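Local coordinates for Fdc1 (Candida dubliniensis, PDB 4ZAD), which probably catalyses, with a prenylated flavin cofactor and manganese, the reversible decarboxylation of cinnamic, coumaric and ferulic acids to their vinyl products, at residues 366-371 and 409-414; 433-438 and 475-480; 162-167 and 262-267; 275-280 and 304-309; 20-25 and 49-54. All blocks are in the same frame, centred on the assembly; numbering follows the deposited sequence.

Contact 1 (366-371 and 409-414); sequences QALWLA and ILHEII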
# COMPACT_ATOMS: atom_id res chain seq x y z
N GLN A 366 8.06 -0.57 5.79
CA GLN A 366 9.23 -1.09 6.60
C GLN A 366 9.96 0.02 7.39
O GLN A 366 11.17 -0.03 7.64
CB GLN A 366 10.22 -1.85 5.72
CG GLN A 366 9.59 -2.83 4.78
CD GLN A 366 9.08 -4.07 5.45
OE1 GLN A 366 8.10 -4.65 4.99
NE2 GLN A 366 9.73 -4.51 6.52
N ALA A 367 9.21 1.04 7.79
CA ALA A 367 9.71 2.06 8.68
C ALA A 367 10.75 2.90 7.98
O ALA A 367 11.63 3.46 8.63
CB ALA A 367 10.25 1.46 9.98
N LEU A 368 10.59 3.02 6.66
CA LEU A 368 11.35 3.95 5.81
C LEU A 368 10.58 5.25 5.56
O LEU A 368 11.18 6.25 5.16
CB LEU A 368 11.69 3.29 4.49
CG LEU A 368 12.78 2.22 4.61
CD1 LEU A 368 12.70 1.18 3.54
CD2 LEU A 368 14.16 2.89 4.64
N TRP A 369 9.27 5.25 5.82
CA TRP A 369 8.43 6.43 5.55
C TRP A 369 7.90 6.93 6.83
O TRP A 369 7.53 6.15 7.69
CB TRP A 369 7.18 6.04 4.77
CG TRP A 369 7.32 5.78 3.39
CD1 TRP A 369 8.47 5.60 2.69
CD2 TRP A 369 6.25 5.60 2.48
NE1 TRP A 369 8.17 5.33 1.37
CE2 TRP A 369 6.81 5.34 1.23
CE3 TRP A 369 4.87 5.63 2.62
CZ2 TRP A 369 6.03 5.12 0.11
CZ3 TRP A 369 4.10 5.41 1.54
CH2 TRP A 369 4.68 5.16 0.28
N LEU A 370 7.74 8.23 6.93
CA LEU A 370 7.07 8.82 8.11
C LEU A 370 5.96 9.69 7.57
O LEU A 370 6.22 10.63 6.88
CB LEU A 370 8.02 9.67 8.96
CG LEU A 370 7.42 10.29 10.23
CD1 LEU A 370 7.09 9.16 11.21
CD2 LEU A 370 8.31 11.34 10.90
N ALA A 371 4.73 9.34 7.85
CA ALA A 371 3.61 10.17 7.47
C ALA A 371 3.52 11.27 8.50
O ALA A 371 3.66 10.99 9.71
CB ALA A 371 2.32 9.35 7.44
N ILE A 409 16.64 6.48 10.61
CA ILE A 409 16.14 5.37 9.79
C ILE A 409 15.16 5.77 8.71
O ILE A 409 14.81 4.96 7.88
CB ILE A 409 15.49 4.26 10.60
CG1 ILE A 409 14.05 4.63 10.96
CG2 ILE A 409 16.36 3.91 11.83
CD1 ILE A 409 13.54 3.88 12.18
N LEU A 410 14.69 7.00 8.74
CA LEU A 410 13.57 7.42 7.88
C LEU A 410 14.09 7.90 6.55
O LEU A 410 15.16 8.54 6.52
CB LEU A 410 12.76 8.52 8.59
CG LEU A 410 12.05 8.01 9.86
CD1 LEU A 410 11.47 9.20 10.66
CD2 LEU A 410 10.98 6.97 9.60
N HIS A 411 13.73 7.68 5.40
CA HIS A 411 14.11 8.13 4.16
C HIS A 411 13.11 8.98 3.35
O HIS A 411 13.51 9.65 2.42
CB HIS A 411 14.65 7.04 3.28
CG HIS A 411 16.13 6.80 3.41
ND1 HIS A 411 16.70 6.25 4.55
CD2 HIS A 411 17.14 6.92 2.51
CE1 HIS A 411 18.00 6.09 4.35
NE2 HIS A 411 18.29 6.50 3.14
N GLU A 412 11.83 8.94 3.69
CA GLU A 412 10.84 9.74 2.99
C GLU A 412 9.81 10.23 3.99
O GLU A 412 9.29 9.45 4.79
CB GLU A 412 10.21 8.93 1.87
CG GLU A 412 9.17 9.69 1.07
CD GLU A 412 9.10 9.28 -0.39
OE1 GLU A 412 9.80 8.33 -0.80
OE2 GLU A 412 8.36 9.94 -1.14
N ILE A 413 9.57 11.53 4.00
CA ILE A 413 8.65 12.14 4.94
C ILE A 413 7.51 12.60 4.06
O ILE A 413 7.76 13.14 2.98
CB ILE A 413 9.23 13.35 5.64
CG1 ILE A 413 10.63 13.05 6.21
CG2 ILE A 413 8.25 13.84 6.72
CD1 ILE A 413 10.68 11.95 7.30
N ILE A 414 6.29 12.36 4.51
CA ILE A 414 5.14 12.50 3.67
C ILE A 414 4.16 13.46 4.31
O ILE A 414 3.62 13.18 5.33
CB ILE A 414 4.49 11.18 3.48
CG1 ILE A 414 5.43 10.29 2.63
CG2 ILE A 414 3.16 11.36 2.81
CD1 ILE A 414 4.87 8.94 2.35
O HOH W 1 13.99 2.32 8.30
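Ile414 lays its CD1 methyl over one face of the Trp369 indole, 3.7 Å from the centroid of the six-membered ring, a CH-pi contact at the tight end. The methyl reaches the ring because CG1 stands anti to the carbonyl carbon and the chain runs straight on (chi2 -179°). The Trp369 and Glu412 side chains lie side by side, CD1 of Trp369 3.8 Å from CB of Glu412, while the carboxylate is held by Thr473 and Tyr432. Strands 369-371 and 412-414 are parallel neighbours in the mixed sheet of the C-terminal domain, joined by Leu370 N to Glu412 O and Ile414 N to Leu370 O. On the face of Leu370, Leu410 CD1, from the preceding loop, meets Leu370 CD2 at 3.8 Å, aliphatic chains suited to the cover of helices 334-347 and 386-399. Near Ala367 and Ile409 the pairing loosens. Leu368 O accepts from His411 N (2.9 Å) and Glu412 N, but beyond it a water bridges the backbone, donating to Ala367 O (2.6 Å) and Ile409 O (2.8 Å).

Contact 2 (433-438 and 475-480); sequences TTRHTP and CIFPKQ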
# COMPACT_ATOMS: atom_id res chain seq x y z
N THR A 433 -0.28 8.66 -3.71
CA THR A 433 -0.20 8.47 -5.14
C THR A 433 -1.01 9.56 -5.85
O THR A 433 -0.63 9.98 -6.93
CB THR A 433 -0.66 7.07 -5.53
OG1 THR A 433 -1.95 6.85 -5.02
CG2 THR A 433 0.23 6.05 -4.88
N THR A 434 -2.08 10.04 -5.24
CA THR A 434 -2.95 11.02 -5.89
C THR A 434 -2.65 12.48 -5.57
O THR A 434 -3.18 13.34 -6.24
CB THR A 434 -4.49 10.72 -5.62
OG1 THR A 434 -4.80 10.78 -4.21
CG2 THR A 434 -4.86 9.38 -6.14
N ARG A 435 -1.82 12.77 -4.57
CA ARG A 435 -1.56 14.17 -4.20
C ARG A 435 -0.12 14.72 -4.40
O ARG A 435 0.15 15.82 -3.99
CB ARG A 435 -1.97 14.40 -2.74
CG ARG A 435 -3.38 13.92 -2.46
CD ARG A 435 -3.95 14.42 -1.12
NE ARG A 435 -5.25 13.80 -0.91
CZ ARG A 435 -5.98 13.90 0.18
NH1 ARG A 435 -5.58 14.66 1.19
NH2 ARG A 435 -7.17 13.28 0.24
N HIS A 436 0.80 14.00 -5.02
CA HIS A 436 2.15 14.55 -5.23
C HIS A 436 2.61 14.21 -6.62
O HIS A 436 2.52 13.07 -7.05
CB HIS A 436 3.16 14.01 -4.19
CG HIS A 436 3.95 12.83 -4.65
ND1 HIS A 436 3.57 11.53 -4.39
CD2 HIS A 436 5.11 12.75 -5.34
CE1 HIS A 436 4.47 10.70 -4.89
NE2 HIS A 436 5.42 11.41 -5.48
N THR A 437 3.12 15.22 -7.32
CA THR A 437 3.79 15.02 -8.60
C THR A 437 5.08 14.24 -8.43
O THR A 437 5.97 14.68 -7.76
CB THR A 437 4.15 16.35 -9.24
OG1 THR A 437 2.96 17.08 -9.47
CG2 THR A 437 4.84 16.14 -10.57
N PRO A 438 5.19 13.09 -9.09
CA PRO A 438 6.49 12.42 -8.99
C PRO A 438 7.66 13.33 -9.23
O PRO A 438 7.67 14.11 -10.18
CB PRO A 438 6.40 11.35 -10.07
CG PRO A 438 4.96 10.97 -10.07
CD PRO A 438 4.22 12.29 -9.84
N CYS A 475 2.12 15.99 0.02
CA CYS A 475 0.86 15.49 -0.53
C CYS A 475 -0.26 16.38 -0.04
O CYS A 475 -1.19 15.89 0.54
CB CYS A 475 0.64 14.06 -0.10
SG CYS A 475 1.92 12.85 -0.68
N ILE A 476 -0.15 17.70 -0.29
CA ILE A 476 -1.09 18.75 0.14
C ILE A 476 -1.21 19.71 -1.03
O ILE A 476 -0.23 20.26 -1.52
CB ILE A 476 -0.56 19.50 1.35
CG1 ILE A 476 -0.09 18.51 2.41
CG2 ILE A 476 -1.59 20.43 1.98
CD1 ILE A 476 0.47 19.18 3.67
N PHE A 477 -2.41 19.89 -1.54
CA PHE A 477 -2.58 20.64 -2.77
C PHE A 477 -2.19 22.11 -2.62
O PHE A 477 -2.40 22.69 -1.58
CB PHE A 477 -4.01 20.55 -3.18
CG PHE A 477 -4.47 19.15 -3.49
CD1 PHE A 477 -3.87 18.42 -4.50
CD2 PHE A 477 -5.55 18.59 -2.78
CE1 PHE A 477 -4.33 17.17 -4.79
CE2 PHE A 477 -6.01 17.33 -3.06
CZ PHE A 477 -5.42 16.62 -4.05
N PRO A 478 -1.62 22.71 -3.66
CA PRO A 478 -1.20 24.10 -3.50
C PRO A 478 -2.19 24.98 -2.77
O PRO A 478 -1.77 25.72 -1.88
CB PRO A 478 -1.03 24.57 -4.93
CG PRO A 478 -0.50 23.36 -5.64
CD PRO A 478 -1.18 22.17 -4.95
N LYS A 479 -3.47 24.88 -3.08
CA LYS A 479 -4.47 25.76 -2.47
C LYS A 479 -4.88 25.41 -1.06
O LYS A 479 -5.64 26.16 -0.45
CB LYS A 479 -5.75 25.83 -3.33
CG LYS A 479 -5.62 26.79 -4.48
CD LYS A 479 -7.00 27.14 -5.06
CE LYS A 479 -6.86 27.81 -6.47
NZ LYS A 479 -5.83 28.94 -6.40
N GLN A 480 -4.42 24.28 -0.55
CA GLN A 480 -4.62 23.95 0.85
C GLN A 480 -3.71 24.82 1.70
O GLN A 480 -3.93 24.93 2.90
CB GLN A 480 -4.35 22.45 1.14
CG GLN A 480 -5.53 21.48 0.78
CD GLN A 480 -5.25 20.02 1.18
OE1 GLN A 480 -4.33 19.37 0.66
NE2 GLN A 480 -6.08 19.50 2.08
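Arg435 and Cys475 bring their backbones together where helix 425-434 ends and strand 470-475 runs out, their CA atoms 4.6 Å apart; no hydrogen bond crosses here, and the backbone link is a CA-H...O contact from Cys475 CA to Arg435 O at 3.5 Å. The contact thus joins the end of a helix to the end of strand 470-475, an inner strand of the mixed sheet in the C-terminal part of the fold. Arginine suits the junction, its aliphatic stem packing while its head reaches polar partners. The stem is extended from CG to NE (chi2 -166°, chi3 -175°), with Arg435 CB against Cys475 CB at 3.7 Å and Arg435 CD beside Cys475 O at 3.5 Å. It crosses the Phe477 side chain at about a right angle, Arg435 CG lying 3.7 Å from Phe477 CZ, and the guanidinium plane is turned 30° from the ring. NH2 forms a salt bridge with Asp419, and NE bonds to Tyr293 OH of the second subunit, tying the junction to the dimer interface. Phe477 N donates to Gln480 OE1 in the carbonyl plane, on a lone pair. Cys475, small and apolar enough for this buried place, sets SG 3.9 Å from His436 CB.

Contact 3 (162-167 and 262-267); sequences MWVLQT and LEVPAD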
# COMPACT_ATOMS: atom_id res chain seq x y z
N MET A 162 18.33 -6.49 26.48
CA MET A 162 18.68 -5.09 26.70
C MET A 162 20.13 -4.93 27.09
O MET A 162 20.59 -5.60 28.00
CB MET A 162 17.80 -4.60 27.84
CG MET A 162 17.99 -3.20 28.31
SD MET A 162 16.76 -2.82 29.61
CE MET A 162 17.55 -3.43 31.10
N TRP A 163 20.85 -4.05 26.41
CA TRP A 163 22.26 -3.81 26.74
C TRP A 163 22.23 -2.67 27.70
O TRP A 163 21.55 -1.68 27.43
CB TRP A 163 23.10 -3.37 25.53
CG TRP A 163 23.23 -4.34 24.42
CD1 TRP A 163 22.57 -4.31 23.24
CD2 TRP A 163 24.11 -5.46 24.36
NE1 TRP A 163 22.96 -5.37 22.46
CE2 TRP A 163 23.91 -6.09 23.13
CE3 TRP A 163 25.01 -6.02 25.25
CZ2 TRP A 163 24.60 -7.22 22.75
CZ3 TRP A 163 25.68 -7.16 24.88
CH2 TRP A 163 25.48 -7.74 23.64
N VAL A 164 22.96 -2.84 28.80
CA VAL A 164 23.14 -1.83 29.80
C VAL A 164 24.58 -1.41 29.71
O VAL A 164 25.47 -2.23 29.98
CB VAL A 164 22.87 -2.43 31.20
CG1 VAL A 164 23.06 -1.36 32.32
CG2 VAL A 164 21.48 -3.09 31.24
N LEU A 165 24.82 -0.16 29.30
CA LEU A 165 26.15 0.43 29.25
C LEU A 165 26.07 1.75 29.99
O LEU A 165 25.06 2.44 29.90
CB LEU A 165 26.62 0.66 27.80
CG LEU A 165 27.48 -0.40 27.06
CD1 LEU A 165 27.24 -1.83 27.54
CD2 LEU A 165 27.26 -0.38 25.55
N GLN A 166 27.12 2.08 30.74
CA GLN A 166 27.23 3.31 31.53
C GLN A 166 28.50 4.08 31.14
O GLN A 166 29.53 3.48 30.89
CB GLN A 166 27.31 2.94 33.00
CG GLN A 166 27.28 4.11 33.98
CD GLN A 166 27.36 3.63 35.42
OE1 GLN A 166 28.46 3.37 35.95
NE2 GLN A 166 26.20 3.49 36.05
N THR A 167 28.41 5.40 31.07
CA THR A 167 29.56 6.27 30.75
C THR A 167 30.62 6.20 31.87
O THR A 167 30.31 5.84 32.99
CB THR A 167 29.12 7.75 30.52
OG1 THR A 167 28.37 8.19 31.65
CG2 THR A 167 28.26 7.89 29.30
N LEU A 262 27.33 -2.32 37.37
CA LEU A 262 26.11 -1.96 36.67
C LEU A 262 24.89 -2.51 37.44
O LEU A 262 24.96 -3.54 38.12
CB LEU A 262 26.10 -2.47 35.22
CG LEU A 262 27.22 -2.03 34.24
CD1 LEU A 262 27.25 -2.86 32.91
CD2 LEU A 262 27.11 -0.57 33.94
N GLU A 263 23.78 -1.79 37.32
CA GLU A 263 22.49 -2.20 37.88
C GLU A 263 21.59 -2.69 36.79
O GLU A 263 21.42 -2.04 35.78
CB GLU A 263 21.80 -1.02 38.56
CG GLU A 263 22.46 -0.66 39.85
CD GLU A 263 21.96 0.63 40.44
OE1 GLU A 263 21.31 1.43 39.70
OE2 GLU A 263 22.26 0.83 41.65
N VAL A 264 20.96 -3.82 37.04
CA VAL A 264 20.06 -4.40 36.09
C VAL A 264 18.72 -4.67 36.76
O VAL A 264 18.65 -4.72 37.97
CB VAL A 264 20.68 -5.66 35.55
CG1 VAL A 264 22.00 -5.30 34.84
CG2 VAL A 264 20.90 -6.67 36.68
N PRO A 265 17.64 -4.81 35.97
CA PRO A 265 16.34 -4.97 36.62
C PRO A 265 16.25 -6.24 37.48
O PRO A 265 16.70 -7.30 37.06
CB PRO A 265 15.35 -5.04 35.45
CG PRO A 265 16.07 -4.55 34.23
CD PRO A 265 17.54 -4.77 34.50
N ALA A 266 15.66 -6.11 38.67
CA ALA A 266 15.38 -7.26 39.55
C ALA A 266 14.70 -8.41 38.83
O ALA A 266 15.05 -9.56 39.05
CB ALA A 266 14.53 -6.82 40.73
N ASP A 267 13.74 -8.10 37.97
CA ASP A 267 12.97 -9.13 37.25
C ASP A 267 13.46 -9.28 35.82
O ASP A 267 12.98 -8.59 34.90
CB ASP A 267 11.46 -8.83 37.26
CG ASP A 267 10.88 -8.79 38.67
OD1 ASP A 267 10.65 -9.89 39.24
OD2 ASP A 267 10.66 -7.67 39.20
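Two strands of the Rift-related domain face each other here without sharing hydrogen bonds: 162-166 of the large antiparallel sheet and 263-265, an outer strand of a small three-stranded sheet. Met162 reaches across to the Pro265 ring, its methyl CE 3.6 Å from Pro265 CG. The methionine gets there with CG anti to the backbone N (chi1 178°) and a bend at chi3 of 85° that turns CE onto the pyrrolidine; a flexible thioether fits well against a rigid ring. The short strand segments run antiparallel, at 156°, but 8.5 Å apart at closest, so side chains fill the gap between layers. Val164, a compact beta-branched residue, sets CG1 4.3 Å from Leu262 CB and CG2 4.3 Å from Val264 CG1. Leu262 spreads its two methyls along strand 162-166: CD1 lies 3.5 Å from Val164 O, and CD2 packs at 3.6 Å on CB of Gln166, whose NE2 bonds to Thr173. Met162 also touches Trp175, a residue that binds the prenylated flavin.

Contact 4 (275-280 and 304-309); sequences YLDRDT and LYRVNH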
# COMPACT_ATOMS: atom_id res chain seq x y z
N TYR A 275 32.60 -7.61 29.37
CA TYR A 275 33.30 -6.44 28.86
C TYR A 275 33.09 -6.33 27.37
O TYR A 275 33.41 -7.26 26.61
CB TYR A 275 34.82 -6.55 29.12
CG TYR A 275 35.21 -6.36 30.56
CD1 TYR A 275 35.00 -5.14 31.23
CD2 TYR A 275 35.79 -7.40 31.29
CE1 TYR A 275 35.37 -4.97 32.58
CE2 TYR A 275 36.15 -7.25 32.62
CZ TYR A 275 35.94 -6.04 33.26
OH TYR A 275 36.33 -5.91 34.57
N LEU A 276 32.55 -5.19 26.95
CA LEU A 276 32.51 -4.85 25.51
C LEU A 276 33.92 -4.43 25.14
O LEU A 276 34.51 -3.53 25.76
CB LEU A 276 31.50 -3.73 25.18
CG LEU A 276 31.67 -3.11 23.79
CD1 LEU A 276 31.58 -4.21 22.67
CD2 LEU A 276 30.74 -1.95 23.49
N ASP A 277 34.46 -5.10 24.11
CA ASP A 277 35.83 -4.91 23.71
C ASP A 277 35.83 -4.24 22.38
O ASP A 277 35.55 -4.83 21.35
CB ASP A 277 36.56 -6.25 23.65
CG ASP A 277 38.05 -6.11 23.46
OD1 ASP A 277 38.53 -5.08 22.96
OD2 ASP A 277 38.76 -7.08 23.77
N ARG A 278 36.15 -2.96 22.40
CA ARG A 278 36.03 -2.19 21.19
C ARG A 278 37.38 -2.13 20.45
O ARG A 278 37.51 -1.49 19.36
CB ARG A 278 35.45 -0.82 21.51
CG ARG A 278 34.84 -0.19 20.27
CD ARG A 278 33.35 0.13 20.37
NE ARG A 278 33.20 1.57 20.48
CZ ARG A 278 33.59 2.44 19.55
NH1 ARG A 278 34.15 2.06 18.42
NH2 ARG A 278 33.42 3.73 19.77
N ASP A 279 38.34 -2.86 21.02
CA ASP A 279 39.69 -2.96 20.52
C ASP A 279 39.88 -4.20 19.67
O ASP A 279 40.95 -4.41 19.12
CB ASP A 279 40.67 -3.05 21.70
CG ASP A 279 40.86 -1.75 22.41
OD1 ASP A 279 40.11 -0.78 22.17
OD2 ASP A 279 41.82 -1.70 23.23
N THR A 280 38.88 -5.06 19.60
CA THR A 280 39.04 -6.24 18.74
C THR A 280 37.80 -6.39 17.88
O THR A 280 36.71 -6.45 18.39
CB THR A 280 39.34 -7.58 19.51
OG1 THR A 280 38.25 -8.49 19.36
CG2 THR A 280 39.66 -7.36 21.00
N LEU A 304 33.44 -6.82 20.13
CA LEU A 304 33.22 -8.12 20.78
C LEU A 304 32.90 -7.97 22.22
O LEU A 304 33.67 -7.33 22.94
CB LEU A 304 34.47 -9.01 20.69
CG LEU A 304 34.30 -10.44 21.16
CD1 LEU A 304 33.18 -11.17 20.36
CD2 LEU A 304 35.64 -11.19 21.04
N TYR A 305 31.77 -8.56 22.62
CA TYR A 305 31.32 -8.56 24.00
C TYR A 305 31.77 -9.85 24.61
O TYR A 305 31.33 -10.92 24.18
CB TYR A 305 29.80 -8.50 24.09
CG TYR A 305 29.12 -7.27 23.56
CD1 TYR A 305 28.86 -7.13 22.21
CD2 TYR A 305 28.65 -6.27 24.42
CE1 TYR A 305 28.19 -6.04 21.72
CE2 TYR A 305 27.97 -5.15 23.93
CZ TYR A 305 27.74 -5.06 22.57
OH TYR A 305 27.06 -3.97 22.05
N ARG A 306 32.62 -9.76 25.63
CA ARG A 306 33.17 -10.93 26.27
C ARG A 306 32.36 -11.12 27.50
O ARG A 306 32.40 -10.29 28.38
CB ARG A 306 34.62 -10.70 26.66
CG ARG A 306 35.50 -10.18 25.49
CD ARG A 306 37.01 -10.07 25.91
NE ARG A 306 37.85 -9.70 24.78
CZ ARG A 306 38.31 -10.56 23.86
NH1 ARG A 306 38.01 -11.87 23.94
NH2 ARG A 306 39.06 -10.10 22.84
N VAL A 307 31.62 -12.23 27.55
CA VAL A 307 30.73 -12.56 28.70
C VAL A 307 31.54 -13.29 29.78
O VAL A 307 32.12 -14.32 29.50
CB VAL A 307 29.58 -13.48 28.22
CG1 VAL A 307 28.65 -13.90 29.35
CG2 VAL A 307 28.81 -12.80 27.10
N ASN A 308 31.59 -12.74 31.00
CA ASN A 308 32.27 -13.36 32.13
C ASN A 308 31.31 -14.03 33.12
O ASN A 308 31.74 -14.80 33.95
CB ASN A 308 33.07 -12.31 32.96
CG ASN A 308 34.15 -11.53 32.15
OD1 ASN A 308 34.46 -10.37 32.51
ND2 ASN A 308 34.73 -12.16 31.10
N HIS A 309 30.02 -13.72 33.08
CA HIS A 309 29.09 -14.20 34.11
C HIS A 309 27.72 -14.34 33.50
O HIS A 309 27.48 -13.79 32.44
CB HIS A 309 29.03 -13.22 35.30
CG HIS A 309 28.41 -13.82 36.53
ND1 HIS A 309 29.09 -14.67 37.38
CD2 HIS A 309 27.16 -13.69 37.05
CE1 HIS A 309 28.29 -15.02 38.37
NE2 HIS A 309 27.12 -14.44 38.20
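Tyr275 and Arg306 form a hydrogen-bonded antiparallel pair, Tyr275 N giving to Arg306 O and Arg306 N returning to Tyr275 O at 2.8 Å. Two residues on, Asp277 and Leu304 repeat the exchange, and Leu276 with Tyr305 is the non-hydrogen-bonded pair between them. The charged contact lies on the face of Asp277 and Arg306: the guanidinium approaches side-on, NE at 3.0 Å and NH2 at 3.2 Å, both from one oxygen, Asp277 OD2. NE uses the anti lone pair of that oxygen, whereas NH2 comes from above the carboxylate plane; OD2 lies in the guanidinium plane although the carboxylate is tilted, the planes 59° apart. An extended arginine chain spans the distance, and Leu304 CD2 lies over one guanidinium face. Asp277 OD1 accepts from Asp279 N in an Asx turn, a short acidic side chain suiting the corner. On the opposite face the contact is apolar: Leu276 CD1 sits above the centre of the Tyr305 ring, 3.7 Å from its centroid, a CH-pi contact 2° off the normal. Strands 270-277 and 300-312 are antiparallel neighbours in the branched sheet of the Rift-related domain, and carry a classic beta bulge, Asn308 and His309 opposite Glu273.

Contact 5 (20-25 and 49-54); sequences GDLIEI and APLFNN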
# COMPACT_ATOMS: atom_id res chain seq x y z
N GLY A 20 -6.08 -15.09 25.71
CA GLY A 20 -6.18 -16.09 24.63
C GLY A 20 -5.23 -15.78 23.48
O GLY A 20 -5.46 -16.19 22.34
N ASP A 21 -4.16 -15.07 23.80
CA ASP A 21 -3.22 -14.63 22.80
C ASP A 21 -1.84 -15.25 22.98
O ASP A 21 -0.86 -14.73 22.50
CB ASP A 21 -3.16 -13.13 22.88
CG ASP A 21 -2.45 -12.52 21.73
OD1 ASP A 21 -2.56 -13.04 20.61
OD2 ASP A 21 -1.79 -11.50 21.96
N LEU A 22 -1.80 -16.40 23.65
CA LEU A 22 -0.58 -17.21 23.85
C LEU A 22 -0.82 -18.73 23.65
O LEU A 22 -1.75 -19.32 24.21
CB LEU A 22 -0.06 -16.99 25.26
CG LEU A 22 1.32 -17.59 25.50
CD1 LEU A 22 2.40 -16.67 24.92
CD2 LEU A 22 1.50 -17.81 26.98
N ILE A 23 0.04 -19.37 22.86
CA ILE A 23 0.02 -20.82 22.69
C ILE A 23 1.31 -21.42 23.21
O ILE A 23 2.38 -21.09 22.70
CB ILE A 23 -0.16 -21.17 21.19
CG1 ILE A 23 -1.60 -20.82 20.74
CG2 ILE A 23 0.10 -22.62 20.93
CD1 ILE A 23 -2.77 -21.42 21.62
N GLU A 24 1.23 -22.24 24.25
CA GLU A 24 2.38 -23.02 24.67
C GLU A 24 2.54 -24.14 23.63
O GLU A 24 1.56 -24.78 23.25
CB GLU A 24 2.24 -23.62 26.10
CG GLU A 24 1.72 -22.64 27.20
CD GLU A 24 2.30 -22.87 28.61
OE1 GLU A 24 3.34 -23.55 28.74
OE2 GLU A 24 1.74 -22.34 29.60
N ILE A 25 3.76 -24.32 23.12
CA ILE A 25 4.08 -25.45 22.27
C ILE A 25 4.99 -26.41 23.03
O ILE A 25 6.16 -26.10 23.32
CB ILE A 25 4.83 -25.05 21.01
CG1 ILE A 25 4.03 -24.05 20.19
CG2 ILE A 25 5.13 -26.26 20.17
CD1 ILE A 25 4.83 -23.43 19.07
N ALA A 49 1.07 -15.56 20.28
CA ALA A 49 2.51 -15.57 20.51
C ALA A 49 2.84 -16.97 20.97
O ALA A 49 2.19 -17.47 21.87
CB ALA A 49 2.90 -14.54 21.58
N PRO A 50 3.86 -17.61 20.35
CA PRO A 50 4.26 -18.94 20.77
C PRO A 50 5.30 -18.94 21.89
O PRO A 50 6.38 -18.37 21.77
CB PRO A 50 4.85 -19.53 19.49
CG PRO A 50 5.40 -18.40 18.76
CD PRO A 50 4.58 -17.19 19.14
N LEU A 51 4.95 -19.59 22.98
CA LEU A 51 5.89 -19.97 23.98
C LEU A 51 6.42 -21.38 23.62
O LEU A 51 5.65 -22.35 23.51
CB LEU A 51 5.21 -19.95 25.34
CG LEU A 51 6.06 -20.19 26.58
CD1 LEU A 51 7.33 -19.36 26.61
CD2 LEU A 51 5.19 -19.92 27.82
N PHE A 52 7.72 -21.48 23.39
CA PHE A 52 8.35 -22.73 23.05
C PHE A 52 8.91 -23.32 24.31
O PHE A 52 9.95 -22.88 24.79
CB PHE A 52 9.52 -22.49 22.12
CG PHE A 52 9.13 -21.99 20.79
CD1 PHE A 52 9.07 -20.65 20.55
CD2 PHE A 52 8.84 -22.87 19.77
CE1 PHE A 52 8.72 -20.19 19.33
CE2 PHE A 52 8.51 -22.42 18.55
CZ PHE A 52 8.45 -21.07 18.32
N ASN A 53 8.22 -24.33 24.85
CA ASN A 53 8.67 -25.03 26.06
C ASN A 53 9.65 -26.18 25.79
O ASN A 53 10.40 -26.57 26.67
CB ASN A 53 7.48 -25.59 26.83
CG ASN A 53 6.49 -24.53 27.32
OD1 ASN A 53 5.30 -24.82 27.44
ND2 ASN A 53 6.98 -23.32 27.63
N ASN A 54 9.66 -26.73 24.58
CA ASN A 54 10.45 -27.93 24.29
C ASN A 54 11.29 -27.72 23.06
O ASN A 54 10.92 -28.10 21.98
CB ASN A 54 9.53 -29.16 24.12
CG ASN A 54 10.29 -30.52 24.01
OD1 ASN A 54 11.52 -30.60 24.13
ND2 ASN A 54 9.52 -31.58 23.78
O HOH W 2 8.51 -26.06 22.08
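With CG1 anti to the carbonyl carbon (chi1 -58°) and chi2 at 170°, Ile25 extends its CD1 methyl across to the next strand, where it lies 3.9 Å from both Pro50 CB and Phe52 CE2. The three side chains point the same way, side by side on one face of the sheet. Leu22, by contrast, has CG anti to its own N (chi1 -170°), which carries CD1 to 4.0 Å from Ala49 CB on the opposite face and CD2 to 4.3 Å from Leu51 CD2. Alanine is small enough to let this longer neighbour lean over it. Strands 22-25 and 49-52 are the parallel pair of a beta-alpha-beta unit in the N-terminal domain, with helix 34-45 as the crossover; Phe52 packs its flat ring on that helix. Backbone bonds run to and fro: Ala49 N to Asp21 O, Ile23 N to Ala49 O, Leu51 N to Ile23 O, Ile25 N to Leu51 O, the shortest at 2.8 Å, and Asn53 N to Ile25 O. Proline fits at position 50 because its N is not needed in this pairing. On the Ile25 face Tyr512 of the second subunit packs on Ile23 and Pro50, and Tyr511 of that subunit on Ile25. Before the strand, Asp21 forms salt bridges with Arg78 and Arg86. Ile25 O also accepts from a water (2.7 Å), which in turn accepts from Asn54 N (2.8 Å).

Overall arrangement
Along the chain the order is contacts 5, 3, 4, 1 and 2, each closing before the next opens. Contacts 3 and 4 both reach the large antiparallel sheet of the Rift-related domain, contact 3 through strand 162-166 alone; their centres are about 15 Å apart, and they meet where Trp163 stacks on Tyr305. Contact 1 lies in the C-terminal mixed sheet and contact 2 where helix 425-434 meets the end of strand 470-475; centres about 18 Å apart, they touch through Ile414 and Cys475. The nearest atoms of contacts 1 and 3 are about 15 Å apart; flavin-binding residues lie near both. Contact 5 stands in the N-terminal domain; it and contacts 1 and 2 touch the second subunit.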